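Local coordinates for protein isoaspartyl dipeptidase (Fervidobacterium islandicum, PDB 7CDH) that probably hydrolyses isoaspartyl (beta-aspartyl) dipeptides as a zinc-dependent metallopeptidase of the amidohydrolase family, consistent with a role in protein repair, at residues H63-G68 with E107-K112. Numbering follows the deposited sequence.
Sequences HITGGG and ENLYAK. With ZN (zinc ion), chain L.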
loop_
_atom_site.group_PDB
_atom_site.type_symbol
_atom_site.label_atom_id
_atom_site.label_comp_id
_atom_site.label_asym_id
_atom_site.label_seq_id
_atom_site.Cartn_x
_atom_site.Cartn_y
_atom_site.Cartn_z
ATOM N N HIS A 63 24.255 1.962 -21.928
ATOM C CA HIS A 63 23.748 2.719 -20.764
ATOM C C HIS A 63 23.460 4.124 -21.238
ATOM O O HIS A 63 24.232 4.961 -20.900
ATOM C CB HIS A 63 24.726 2.632 -19.601
ATOM C CG HIS A 63 24.843 1.228 -19.116
ATOM N ND1 HIS A 63 23.844 0.618 -18.417
ATOM C CD2 HIS A 63 25.806 0.293 -19.278
ATOM C CE1 HIS A 63 24.205 -0.628 -18.116
ATOM N NE2 HIS A 63 25.403 -0.856 -18.634
ATOM N N ILE A 64 22.392 4.322 -22.011
ATOM C CA ILE A 64 22.085 5.618 -22.660
ATOM C C ILE A 64 21.933 6.761 -21.632
ATOM O O ILE A 64 22.208 7.944 -22.022
ATOM C CB ILE A 64 20.859 5.487 -23.567
ATOM C CG1 ILE A 64 19.558 5.146 -22.836
ATOM C CG2 ILE A 64 21.157 4.494 -24.672
ATOM C CD1 ILE A 64 18.329 5.119 -23.789
ATOM N N THR A 65 21.535 6.492 -20.382
ATOM C CA THR A 65 21.331 7.576 -19.381
ATOM C C THR A 65 22.601 7.827 -18.563
ATOM O O THR A 65 22.616 8.774 -17.779
ATOM C CB THR A 65 20.164 7.314 -18.432
ATOM O OG1 THR A 65 20.496 6.220 -17.590
ATOM C CG2 THR A 65 18.876 7.082 -19.173
ATOM N N GLY A 66 23.647 7.056 -18.780
ATOM C CA GLY A 66 24.834 7.047 -17.919
ATOM C C GLY A 66 24.796 5.851 -17.008
ATOM O O GLY A 66 23.718 5.302 -16.793
ATOM N N GLY A 67 25.957 5.411 -16.557
ATOM C CA GLY A 67 26.078 4.329 -15.572
ATOM C C GLY A 67 27.174 4.610 -14.574
ATOM O O GLY A 67 27.264 5.748 -14.053
ATOM N N GLY A 68 27.995 3.630 -14.296
ATOM C CA GLY A 68 29.024 3.847 -13.268
ATOM C C GLY A 68 28.379 3.963 -11.898
ATOM O O GLY A 68 27.196 3.535 -11.759
ATOM N N GLU A 107 12.248 5.885 -15.747
ATOM C CA GLU A 107 11.435 6.897 -16.473
ATOM C C GLU A 107 12.412 7.810 -17.228
ATOM O O GLU A 107 12.109 8.252 -18.361
ATOM C CB GLU A 107 10.531 7.693 -15.525
ATOM C CG GLU A 107 9.462 6.864 -14.851
ATOM C CD GLU A 107 9.900 6.035 -13.643
ATOM O OE1 GLU A 107 11.114 6.088 -13.245
ATOM O OE2 GLU A 107 9.027 5.288 -13.122
ATOM N N ASN A 108 13.571 8.040 -16.634
ATOM C CA ASN A 108 14.680 8.778 -17.294
ATOM C C ASN A 108 15.209 7.959 -18.482
ATOM O O ASN A 108 15.536 8.580 -19.506
ATOM C CB ASN A 108 15.757 9.091 -16.269
ATOM C CG ASN A 108 16.929 9.878 -16.797
ATOM O OD1 ASN A 108 18.079 9.437 -16.619
ATOM N ND2 ASN A 108 16.656 11.048 -17.342
ATOM N N LEU A 109 15.316 6.628 -18.340
ATOM C CA LEU A 109 15.797 5.735 -19.409
ATOM C C LEU A 109 14.872 5.847 -20.618
ATOM O O LEU A 109 15.358 5.918 -21.742
ATOM C CB LEU A 109 15.838 4.315 -18.880
ATOM C CG LEU A 109 16.171 3.274 -19.940
ATOM C CD1 LEU A 109 17.588 3.491 -20.429
ATOM C CD2 LEU A 109 16.000 1.870 -19.398
ATOM N N TYR A 110 13.575 5.860 -20.362
ATOM C CA TYR A 110 12.512 5.987 -21.378
ATOM C C TYR A 110 12.646 7.360 -22.055
ATOM O O TYR A 110 12.582 7.453 -23.296
ATOM C CB TYR A 110 11.159 5.800 -20.681
ATOM C CG TYR A 110 9.964 5.996 -21.574
ATOM C CD1 TYR A 110 9.496 4.946 -22.328
ATOM C CD2 TYR A 110 9.290 7.203 -21.663
ATOM C CE1 TYR A 110 8.413 5.082 -23.182
ATOM C CE2 TYR A 110 8.191 7.358 -22.500
ATOM C CZ TYR A 110 7.765 6.292 -23.279
ATOM O OH TYR A 110 6.694 6.332 -24.121
ATOM N N ALA A 111 12.720 8.418 -21.239
ATOM C CA ALA A 111 12.763 9.824 -21.708
ATOM C C ALA A 111 13.981 9.987 -22.631
ATOM O O ALA A 111 13.801 10.531 -23.724
ATOM C CB ALA A 111 12.800 10.800 -20.545
ATOM N N LYS A 112 15.162 9.542 -22.188
ATOM C CA LYS A 112 16.409 9.532 -22.996
ATOM C C LYS A 112 16.203 8.741 -24.293
ATOM O O LYS A 112 16.501 9.306 -25.355
ATOM C CB LYS A 112 17.577 8.936 -22.223
ATOM C CG LYS A 112 18.901 8.954 -22.970
ATOM C CD LYS A 112 19.230 10.289 -23.590
ATOM C CE LYS A 112 20.720 10.488 -23.760
ATOM N NZ LYS A 112 21.030 11.744 -24.488
HETATM ZN ZN ZN L . 26.191 -3.015 -19.028
#
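I64 packs across L109 at about a right angle, CG1 of I64 lying 3.5 Å from CD1 of L109, where the loop carrying H63 meets helix 106-118. The turn of 63-66, a type I beta turn closed by the hydrogen bond from G66 N to H63 O, presents I64 and T65 together to the helix. With chi1 at 64°, CG1 of I64 is set between its backbone N and carbonyl carbon, which brings it to CD1 of L109. K112 runs past I64 in the opposite direction: CG of K112 packs 3.9 Å from CG1 of I64, and the chain then passes the carbonyl O of I64 before its ammonium group makes a hydrogen bond with L80 O. Beside them, the methyl of T65 rests against the helix, CG2 of T65 standing 3.4 Å from CA of L109 and 3.8 Å from CB of K112. Replacing I64 by alanine would remove CG1 and CD1 and is likely to leave a gap beside CD1 of L109 and CG of K112. The H63 side chain points away from the helix, its NE2 binding zinc at 2.3 Å in a site completed by H61, E156 and D285. The contact thus joins the loop following strand 61-62 to helix 106-118, the helix between strands 90-95 and 122-127 of the TIM-barrel-type fold, where A113 and L116 extend the surface that receives I64.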